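Local structure of angiotensin-converting enzyme (6S1Y) at residues 133-138 with 250-255; 118-123 with 161-166; 138-143 with 348-353. The protein probably acts as a zinc metallopeptidase that removes dipeptides from the C-terminal end of short peptides. All blocks are in the same frame, centred on the assembly; numbering follows the deposited sequence.

Contact 1 (133-138 with 250-255); sequences LSLDPE and GNLWAQ. With KSN ((2~{S})-2-[[(4~{S})-4-azanyl-5-oxidanyl-5-oxidanylidene-pentanoyl]amino]pentanedioic acid), chain H.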
loop_
_atom_site.group_PDB
_atom_site.type_symbol
_atom_site.label_atom_id
_atom_site.label_comp_id
_atom_site.label_asym_id
_atom_site.label_seq_id
_atom_site.Cartn_x
_atom_site.Cartn_y
_atom_site.Cartn_z
ATOM N N LEU A 133 -25.608 -1.123 1.318
ATOM C CA LEU A 133 -24.345 -1.790 1.024
ATOM C C LEU A 133 -23.211 -0.782 0.886
ATOM O O LEU A 133 -23.369 0.268 0.260
ATOM C CB LEU A 133 -24.458 -2.605 -0.262
ATOM C CG LEU A 133 -25.248 -3.916 -0.225
ATOM C CD1 LEU A 133 -26.704 -3.658 0.022
ATOM C CD2 LEU A 133 -25.061 -4.659 -1.557
ATOM N N SER A 134 -22.061 -1.113 1.463
ATOM C CA SER A 134 -20.849 -0.307 1.356
ATOM C C SER A 134 -19.720 -1.135 0.750
ATOM O O SER A 134 -19.808 -2.366 0.648
ATOM C CB SER A 134 -20.379 0.216 2.724
ATOM O OG SER A 134 -21.404 0.885 3.417
ATOM N N LEU A 135 -18.635 -0.443 0.382
ATOM C CA LEU A 135 -17.390 -1.125 0.050
ATOM C C LEU A 135 -16.983 -2.078 1.166
ATOM O O LEU A 135 -16.683 -3.251 0.931
ATOM C CB LEU A 135 -16.278 -0.098 -0.178
ATOM C CG LEU A 135 -14.897 -0.702 -0.420
ATOM C CD1 LEU A 135 -14.954 -1.588 -1.678
ATOM C CD2 LEU A 135 -13.817 0.372 -0.552
ATOM N N ASP A 136 -16.979 -1.582 2.396
ATOM C CA ASP A 136 -16.461 -2.304 3.550
ATOM C C ASP A 136 -17.643 -2.572 4.473
ATOM O O ASP A 136 -18.120 -1.638 5.139
ATOM C CB ASP A 136 -15.377 -1.478 4.261
ATOM C CG ASP A 136 -14.239 -2.353 4.859
ATOM O OD1 ASP A 136 -14.528 -3.475 5.386
ATOM O OD2 ASP A 136 -13.052 -1.918 4.818
ATOM N N PRO A 137 -18.162 -3.805 4.559
ATOM C CA PRO A 137 -17.636 -5.033 3.970
ATOM C C PRO A 137 -18.361 -5.614 2.758
ATOM O O PRO A 137 -17.819 -6.536 2.137
ATOM C CB PRO A 137 -17.756 -6.017 5.140
ATOM C CG PRO A 137 -19.100 -5.598 5.798
ATOM C CD PRO A 137 -19.209 -4.085 5.566
ATOM N N GLU A 138 -19.548 -5.116 2.410
ATOM C CA GLU A 138 -20.388 -5.871 1.480
ATOM C C GLU A 138 -19.734 -6.025 0.100
ATOM O O GLU A 138 -19.631 -7.139 -0.423
ATOM C CB GLU A 138 -21.761 -5.219 1.356
ATOM C CG GLU A 138 -22.641 -5.395 2.593
ATOM C CD GLU A 138 -22.288 -4.431 3.708
ATOM O OE1 GLU A 138 -21.586 -3.422 3.427
ATOM O OE2 GLU A 138 -22.707 -4.679 4.862
ATOM N N GLY A 250 -11.594 -10.859 -8.403
ATOM C CA GLY A 250 -11.806 -10.967 -6.977
ATOM C C GLY A 250 -11.594 -9.696 -6.201
ATOM O O GLY A 250 -11.643 -9.730 -4.972
ATOM N N ASN A 251 -11.425 -8.568 -6.901
ATOM C CA ASN A 251 -10.947 -7.318 -6.315
ATOM C C ASN A 251 -11.365 -6.182 -7.248
ATOM O O ASN A 251 -11.175 -6.284 -8.454
ATOM C CB ASN A 251 -9.425 -7.372 -6.143
ATOM C CG ASN A 251 -8.850 -6.071 -5.662
ATOM O OD1 ASN A 251 -8.679 -5.125 -6.443
ATOM N ND2 ASN A 251 -8.533 -5.998 -4.369
ATOM N N LEU A 252 -11.941 -5.108 -6.687
ATOM C CA LEU A 252 -12.539 -4.063 -7.507
ATOM C C LEU A 252 -11.529 -3.385 -8.433
ATOM O O LEU A 252 -11.909 -2.866 -9.489
ATOM C CB LEU A 252 -13.184 -2.996 -6.623
ATOM C CG LEU A 252 -14.691 -3.091 -6.390
ATOM C CD1 LEU A 252 -15.124 -2.057 -5.381
ATOM C CD2 LEU A 252 -15.434 -2.897 -7.699
ATOM N N TRP A 253 -10.258 -3.342 -8.051
ATOM C CA TRP A 253 -9.219 -2.724 -8.845
ATOM C C TRP A 253 -8.324 -3.743 -9.539
ATOM O O TRP A 253 -7.412 -3.357 -10.270
ATOM C CB TRP A 253 -8.400 -1.804 -7.940
ATOM C CG TRP A 253 -9.308 -0.930 -7.132
ATOM C CD1 TRP A 253 -9.814 0.273 -7.503
ATOM C CD2 TRP A 253 -9.844 -1.214 -5.829
ATOM N NE1 TRP A 253 -10.624 0.777 -6.511
ATOM C CE2 TRP A 253 -10.674 -0.130 -5.478
ATOM C CE3 TRP A 253 -9.687 -2.271 -4.918
ATOM C CZ2 TRP A 253 -11.327 -0.061 -4.258
ATOM C CZ3 TRP A 253 -10.363 -2.212 -3.704
ATOM C CH2 TRP A 253 -11.171 -1.108 -3.382
ATOM N N ALA A 254 -8.568 -5.037 -9.324
ATOM C CA ALA A 254 -7.721 -6.116 -9.846
ATOM C C ALA A 254 -6.278 -5.958 -9.407
ATOM O O ALA A 254 -5.357 -6.369 -10.128
ATOM C CB ALA A 254 -7.800 -6.191 -11.372
ATOM N N GLN A 255 -6.057 -5.365 -8.233
ATOM C CA GLN A 255 -4.687 -5.104 -7.808
ATOM C C GLN A 255 -4.021 -6.338 -7.217
ATOM O O GLN A 255 -2.803 -6.477 -7.290
ATOM C CB GLN A 255 -4.662 -3.955 -6.800
ATOM C CG GLN A 255 -5.286 -4.247 -5.451
ATOM C CD GLN A 255 -5.350 -2.986 -4.597
ATOM O OE1 GLN A 255 -5.983 -1.998 -4.995
ATOM N NE2 GLN A 255 -4.633 -2.974 -3.476
HETATM C C10 KSN H . -3.007 6.208 4.545
HETATM C C13 KSN H . -1.565 1.795 4.320
HETATM C C17 KSN H . -4.088 -1.130 -0.958
HETATM C C02 KSN H . -2.949 -1.666 -0.083
HETATM C C03 KSN H . -2.532 -0.771 1.093
HETATM C C04 KSN H . -3.543 0.258 1.573
HETATM C C05 KSN H . -3.990 0.111 3.050
HETATM C C07 KSN H . -2.919 2.339 3.801
HETATM C C08 KSN H . -3.360 3.628 4.482
HETATM C C09 KSN H . -2.452 4.826 4.148
HETATM N N01 KSN H . -1.753 -1.910 -0.897
HETATM N N06 KSN H . -3.729 1.142 4.065
HETATM O O11 KSN H . -4.251 6.345 4.764
HETATM O O12 KSN H . -2.239 7.227 4.644
HETATM O O14 KSN H . -1.572 1.060 5.346
HETATM O O15 KSN H . -0.489 2.026 3.737
HETATM O O16 KSN H . -4.634 -0.844 3.369
HETATM O O18 KSN H . -5.271 -1.388 -0.605
HETATM O O19 KSN H . -3.922 -0.458 -2.011
#
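Where Leu252 and Trp253 come up to Leu135, their turn is built round one polar atom, Asn251 OD1, gripped from both faces of its amide. The backbone N of Trp253 reaches Asn251 OD1 at 2.9 Å and completes an Asx turn; the backbone N of Gln255 donates to the same Asn251 OD1 at 3.2 Å. The second bond is the straighter, 164° at the hydrogen against 139°. Because the two donors stand above opposite faces of the carbonyl plane, the pair fixes the rotation of the amide. A type I beta turn from Asn251 to Ala254 overlaps it.

Across the contact the chemistry is purely apolar. Leu135, on the first turn of helix 135-145, extends with CG trans to its own nitrogen (chi1 175°), and both its methyls contribute. Leu135 CD1 meets Leu252 CD1 at 3.7 Å and also comes near Trp253 CH2, while Leu135 CD2 lies at the edge of the indole, near the ring plane, 4.1 Å from Trp253 CH2. Leu252 CB sits over the centre of the same indole, 3.8 Å above its plane. Trp159 touches both leucines, and Tyr117 touches Leu135 and Trp253.

The segment 250-255 belongs to the long loop between strand 244-245 and helix 276-281, which helps to wall the substrate cleft of this gluzincin-type peptidase. At its end the amide nitrogen Gln255 NE2 donates to the ligand carboxylate oxygen KSN O19 at 3.0 Å. Lys485 and Tyr494 also bond the ligand, consistent with the glutamine, lysine and tyrosine that hold a C-terminal carboxylate in related enzymes. Lys485 NZ is hydrogen-bonded to Gln255 OE1 and makes a cation-pi contact with Trp253, whose NE1 donates to Ala484 O.

Contact 2 (118-123 with 161-166); sequences AKAKFC and NATGAP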
loop_
_atom_site.group_PDB
_atom_site.type_symbol
_atom_site.label_atom_id
_atom_site.label_comp_id
_atom_site.label_asym_id
_atom_site.label_seq_id
_atom_site.Cartn_x
_atom_site.Cartn_y
_atom_site.Cartn_z
ATOM N N ALA A 118 -15.707 7.605 0.802
ATOM C CA ALA A 118 -16.006 6.917 2.059
ATOM C C ALA A 118 -17.501 6.809 2.315
ATOM O O ALA A 118 -17.941 5.897 3.021
ATOM C CB ALA A 118 -15.333 7.641 3.220
ATOM N N LYS A 119 -18.296 7.704 1.749
ATOM C CA LYS A 119 -19.719 7.761 2.047
ATOM C C LYS A 119 -20.601 7.030 1.036
ATOM O O LYS A 119 -21.819 7.011 1.199
ATOM C CB LYS A 119 -20.168 9.224 2.125
ATOM C CG LYS A 119 -19.749 9.974 3.395
ATOM C CD LYS A 119 -20.226 11.426 3.331
ATOM C CE LYS A 119 -20.285 12.074 4.702
ATOM N NZ LYS A 119 -21.137 13.313 4.691
ATOM N N ALA A 120 -20.035 6.421 0.006
ATOM C CA ALA A 120 -20.863 5.832 -1.035
ATOM C C ALA A 120 -21.610 4.618 -0.515
ATOM O O ALA A 120 -21.051 3.808 0.224
ATOM C CB ALA A 120 -20.002 5.422 -2.225
ATOM N N LYS A 121 -22.875 4.480 -0.923
ATOM C CA LYS A 121 -23.706 3.336 -0.560
ATOM C C LYS A 121 -24.451 2.860 -1.792
ATOM O O LYS A 121 -24.640 3.610 -2.746
ATOM C CB LYS A 121 -24.717 3.681 0.562
ATOM C CG LYS A 121 -24.045 4.241 1.815
ATOM C CD LYS A 121 -24.500 3.534 3.090
ATOM C CE LYS A 121 -23.541 3.809 4.259
ATOM N NZ LYS A 121 -23.010 5.217 4.202
ATOM N N PHE A 122 -24.916 1.611 -1.751
ATOM C CA PHE A 122 -25.397 0.977 -2.974
ATOM C C PHE A 122 -26.605 0.102 -2.707
ATOM O O PHE A 122 -26.738 -0.485 -1.630
ATOM C CB PHE A 122 -24.275 0.144 -3.606
ATOM C CG PHE A 122 -23.029 0.931 -3.846
ATOM C CD1 PHE A 122 -22.887 1.685 -5.003
ATOM C CD2 PHE A 122 -22.027 0.968 -2.895
ATOM C CE1 PHE A 122 -21.741 2.434 -5.223
ATOM C CE2 PHE A 122 -20.876 1.712 -3.111
ATOM C CZ PHE A 122 -20.736 2.453 -4.275
ATOM N N CYS A 123 -27.460 0.012 -3.727
ATOM C CA CYS A 123 -28.590 -0.910 -3.721
ATOM C C CYS A 123 -28.160 -2.310 -4.165
ATOM O O CYS A 123 -27.336 -2.482 -5.071
ATOM C CB CYS A 123 -29.698 -0.394 -4.639
ATOM S SG CYS A 123 -30.443 1.164 -4.075
ATOM N N ASN A 161 -19.078 4.367 -11.173
ATOM C CA ASN A 161 -19.924 5.509 -11.516
ATOM C C ASN A 161 -20.105 6.441 -10.312
ATOM O O ASN A 161 -20.267 7.647 -10.484
ATOM C CB ASN A 161 -21.288 5.044 -12.058
ATOM C CG ASN A 161 -21.251 4.700 -13.569
ATOM O OD1 ASN A 161 -20.223 4.226 -14.097
ATOM N ND2 ASN A 161 -22.369 4.928 -14.269
ATOM N N ALA A 162 -20.036 5.915 -9.093
ATOM C CA ALA A 162 -20.276 6.705 -7.898
ATOM C C ALA A 162 -19.018 7.354 -7.324
ATOM O O ALA A 162 -19.120 8.433 -6.715
ATOM C CB ALA A 162 -20.922 5.824 -6.817
ATOM N N THR A 163 -17.840 6.748 -7.490
ATOM C CA THR A 163 -16.644 7.262 -6.842
ATOM C C THR A 163 -15.666 7.896 -7.818
ATOM O O THR A 163 -14.650 8.444 -7.373
ATOM C CB THR A 163 -15.920 6.156 -6.035
ATOM O OG1 THR A 163 -15.495 5.078 -6.893
ATOM C CG2 THR A 163 -16.833 5.618 -4.956
ATOM N N GLY A 164 -15.950 7.888 -9.119
ATOM C CA GLY A 164 -15.059 8.389 -10.146
ATOM C C GLY A 164 -15.586 9.703 -10.700
ATOM O O GLY A 164 -15.175 10.797 -10.234
ATOM N N ALA A 165 -16.406 9.663 -11.753
ATOM C CA ALA A 165 -16.811 10.886 -12.450
ATOM C C ALA A 165 -17.388 11.966 -11.544
ATOM O O ALA A 165 -17.106 13.147 -11.784
ATOM C CB ALA A 165 -17.838 10.543 -13.543
ATOM N N PRO A 166 -18.153 11.662 -10.503
ATOM C CA PRO A 166 -18.728 12.742 -9.689
ATOM C C PRO A 166 -17.709 13.689 -9.086
ATOM O O PRO A 166 -18.101 14.782 -8.680
ATOM C CB PRO A 166 -19.488 11.987 -8.579
ATOM C CG PRO A 166 -19.770 10.630 -9.154
ATOM C CD PRO A 166 -18.566 10.323 -10.031
#
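Phe122 and Ala120 meet Ala162 and Thr163 where two helices of this largely helical peptidase run out: the chain leaving helix 100-119 passes the last turn of helix 149-163. The backbones come within 6.9 Å at Ala120 CA and Ala162 CA, a distance suited to small side chains.

Apolar contacts make up the interface. Phe122 CE1 lies 3.8 Å from Ala162 CB, with the methyl placed obliquely to the ring. Its chi1 of -55°, which sets CG opposite the carbonyl carbon, swings the ring from the extended backbone to the helix end. On another side of the ring, Phe122 CD2 packs on Leu139 CD2 of helix 135-145. The second point of touch is looser, Ala120 CB to Thr163 CG2 at 4.2 Å.

Polar and covalent bonds hold segment 118-123 from outside the interface. The backbone of Phe122 pairs with Leu133, and Cys123 is tied to Cys131 by a disulfide, so the chain between helices 100-119 and 135-145 is closed on itself. Cys123 O also accepts from the hydroxyl of Tyr154, on helix 149-163.

In Thr163 the two branches are divided between packing and bonding: the methyl CG2 faces Ala120, while OG1, lodged between the backbone N and the carbonyl carbon (chi1 61°), donates back to Trp159 O.

Contact 3 (138-143 with 348-353); sequences ELTEIF and NMREFF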
loop_
_atom_site.group_PDB
_atom_site.type_symbol
_atom_site.label_atom_id
_atom_site.label_comp_id
_atom_site.label_asym_id
_atom_site.label_seq_id
_atom_site.Cartn_x
_atom_site.Cartn_y
_atom_site.Cartn_z
ATOM N N GLU A 138 -19.548 -5.116 2.410
ATOM C CA GLU A 138 -20.388 -5.871 1.480
ATOM C C GLU A 138 -19.734 -6.025 0.100
ATOM O O GLU A 138 -19.631 -7.139 -0.423
ATOM C CB GLU A 138 -21.761 -5.219 1.356
ATOM C CG GLU A 138 -22.641 -5.395 2.593
ATOM C CD GLU A 138 -22.288 -4.431 3.708
ATOM O OE1 GLU A 138 -21.586 -3.422 3.427
ATOM O OE2 GLU A 138 -22.707 -4.679 4.862
ATOM N N LEU A 139 -19.303 -4.927 -0.523
ATOM C CA LEU A 139 -18.800 -5.044 -1.889
ATOM C C LEU A 139 -17.467 -5.788 -1.928
ATOM O O LEU A 139 -17.236 -6.623 -2.811
ATOM C CB LEU A 139 -18.676 -3.656 -2.531
ATOM C CG LEU A 139 -19.849 -3.271 -3.435
ATOM C CD1 LEU A 139 -21.158 -3.185 -2.674
ATOM C CD2 LEU A 139 -19.548 -1.950 -4.151
ATOM N N THR A 140 -16.582 -5.511 -0.976
ATOM C CA THR A 140 -15.334 -6.262 -0.874
ATOM C C THR A 140 -15.577 -7.769 -0.862
ATOM O O THR A 140 -14.829 -8.538 -1.488
ATOM C CB THR A 140 -14.579 -5.826 0.374
ATOM O OG1 THR A 140 -14.094 -4.490 0.165
ATOM C CG2 THR A 140 -13.415 -6.781 0.685
ATOM N N GLU A 141 -16.623 -8.212 -0.180
ATOM C CA GLU A 141 -16.838 -9.640 0.017
ATOM C C GLU A 141 -17.620 -10.236 -1.136
ATOM O O GLU A 141 -17.426 -11.407 -1.472
ATOM C CB GLU A 141 -17.530 -9.888 1.380
ATOM C CG GLU A 141 -16.488 -9.868 2.547
ATOM C CD GLU A 141 -17.071 -9.865 3.977
ATOM O OE1 GLU A 141 -16.289 -9.575 4.913
ATOM O OE2 GLU A 141 -18.281 -10.151 4.171
ATOM N N ILE A 142 -18.477 -9.455 -1.774
ATOM C CA ILE A 142 -19.093 -9.896 -3.020
ATOM C C ILE A 142 -18.024 -10.189 -4.062
ATOM O O ILE A 142 -18.008 -11.260 -4.682
ATOM C CB ILE A 142 -20.092 -8.832 -3.512
ATOM C CG1 ILE A 142 -21.232 -8.708 -2.489
ATOM C CG2 ILE A 142 -20.631 -9.167 -4.899
ATOM C CD1 ILE A 142 -22.070 -7.475 -2.670
ATOM N N PHE A 143 -17.117 -9.232 -4.292
ATOM C CA PHE A 143 -16.061 -9.472 -5.269
ATOM C C PHE A 143 -15.171 -10.635 -4.836
ATOM O O PHE A 143 -14.773 -11.463 -5.664
ATOM C CB PHE A 143 -15.263 -8.188 -5.501
ATOM C CG PHE A 143 -15.863 -7.313 -6.578
ATOM C CD1 PHE A 143 -16.836 -6.373 -6.274
ATOM C CD2 PHE A 143 -15.490 -7.483 -7.898
ATOM C CE1 PHE A 143 -17.414 -5.597 -7.266
ATOM C CE2 PHE A 143 -16.064 -6.721 -8.904
ATOM C CZ PHE A 143 -17.044 -5.770 -8.580
ATOM N N ASN A 348 -10.999 -13.020 8.178
ATOM C CA ASN A 348 -10.559 -13.860 7.070
ATOM C C ASN A 348 -9.056 -13.682 6.907
ATOM O O ASN A 348 -8.438 -12.812 7.529
ATOM C CB ASN A 348 -11.310 -13.537 5.766
ATOM C CG ASN A 348 -11.125 -12.095 5.328
ATOM O OD1 ASN A 348 -10.015 -11.668 5.011
ATOM N ND2 ASN A 348 -12.208 -11.341 5.312
ATOM N N MET A 349 -8.474 -14.517 6.043
ATOM C CA MET A 349 -7.019 -14.539 5.902
ATOM C C MET A 349 -6.491 -13.251 5.282
ATOM O O MET A 349 -5.487 -12.699 5.745
ATOM C CB MET A 349 -6.594 -15.744 5.055
ATOM C CG MET A 349 -5.089 -15.901 4.940
ATOM S SD MET A 349 -4.564 -17.435 4.115
ATOM C CE MET A 349 -5.030 -17.097 2.425
ATOM N N ARG A 350 -7.141 -12.767 4.220
ATOM C CA ARG A 350 -6.755 -11.492 3.615
ATOM C C ARG A 350 -6.604 -10.409 4.685
ATOM O O ARG A 350 -5.555 -9.767 4.798
ATOM C CB ARG A 350 -7.808 -11.108 2.570
ATOM C CG ARG A 350 -7.491 -9.902 1.697
ATOM C CD ARG A 350 -8.582 -9.725 0.640
ATOM N NE ARG A 350 -9.876 -9.361 1.230
ATOM C CZ ARG A 350 -10.875 -10.207 1.480
ATOM N NH1 ARG A 350 -12.001 -9.743 2.023
ATOM N NH2 ARG A 350 -10.768 -11.517 1.196
ATOM N N GLU A 351 -7.636 -10.225 5.507
ATOM C CA GLU A 351 -7.601 -9.205 6.547
ATOM C C GLU A 351 -6.530 -9.505 7.597
ATOM O O GLU A 351 -5.931 -8.581 8.157
ATOM C CB GLU A 351 -8.983 -9.095 7.205
ATOM C CG GLU A 351 -10.091 -8.492 6.333
ATOM C CD GLU A 351 -10.207 -6.972 6.469
ATOM O OE1 GLU A 351 -10.973 -6.355 5.692
ATOM O OE2 GLU A 351 -9.539 -6.390 7.337
ATOM N N PHE A 352 -6.266 -10.778 7.873
ATOM C CA PHE A 352 -5.171 -11.129 8.772
ATOM C C PHE A 352 -3.851 -10.537 8.297
ATOM O O PHE A 352 -3.057 -10.069 9.117
ATOM C CB PHE A 352 -5.066 -12.653 8.882
ATOM C CG PHE A 352 -4.367 -13.144 10.124
ATOM C CD1 PHE A 352 -4.456 -12.456 11.329
ATOM C CD2 PHE A 352 -3.641 -14.320 10.092
ATOM C CE1 PHE A 352 -3.827 -12.939 12.488
ATOM C CE2 PHE A 352 -3.000 -14.808 11.245
ATOM C CZ PHE A 352 -3.104 -14.116 12.442
ATOM N N PHE A 353 -3.587 -10.558 6.971
ATOM C CA PHE A 353 -2.370 -9.941 6.439
ATOM C C PHE A 353 -2.432 -8.421 6.523
ATOM O O PHE A 353 -1.412 -7.771 6.769
ATOM C CB PHE A 353 -2.113 -10.374 4.978
ATOM C CG PHE A 353 -1.821 -11.830 4.844
ATOM C CD1 PHE A 353 -0.858 -12.433 5.647
ATOM C CD2 PHE A 353 -2.556 -12.621 3.971
ATOM C CE1 PHE A 353 -0.620 -13.791 5.562
ATOM C CE2 PHE A 353 -2.322 -13.976 3.881
ATOM C CZ PHE A 353 -1.355 -14.569 4.674
#
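Thr140 and Arg350 make the tight part of the contact, the methyl Thr140 CG2 standing 3.5 Å from Arg350 NH1 and approaching the guanidinium obliquely. The hydroxyl OG1 of Thr140 bonds to Leu135 O, five residues earlier, and the methyl points across to the arginine. Arg350 arrives with a chain that is extended at first and then bends at chi3 (67°). On the other side of the guanidinium plane from the threonine methyl, Asn348 OD1 lies 3.8 Å above the plane of Arg350, offset toward the rim.

The second segment is the start of helix 349-368, the helix that carries the HExxH motif and supplies His357 and His361 to the zinc ion. Asn348 is its N-cap: Asn348 OD1 accepts from Glu351 N at 2.8 Å, a nearly straight bond (171°) whose donor is tilted 26° from the carbonyl plane. One oxygen thus caps the helix and lies over the arginine.

Even the nearest CA atoms, Glu141 CA and Asn348 CA, are 10.3 Å apart, so side chains alone span the gap, and the looser part is at Glu141. Its side chain leaves Glu141 OE1 4.5 Å from Asn348 ND2, and the carboxylate instead forms a salt bridge with Arg346. The same carboxylate may still exert a weak long-range attraction on Arg350, since Glu141 OE1 and Arg350 NH1 are 5.2 Å apart and not in contact.

Overall arrangement
Contacts 1 and 3 share helix 135-145, with centres 8 Å apart: Leu135 turns to the cleft-lining loop, while Thr140 and Glu141 face the start of the zinc-binding helix. Contact 2 lies farther out, about 22 Å from the centre of the chain against 15 and 16 Å. Phe122 joins it to the others, through a probable backbone hydrogen bond with Leu133 and packing on Leu139. All three are partly buried and small. Contacts 1 and 2 are apolar, whereas contact 3 sets a methyl and a carboxylate against polar side chains. The ligand is bonded by contact 1; the side chain of Arg350 in contact 3 is about 9 Å from the bound KSN.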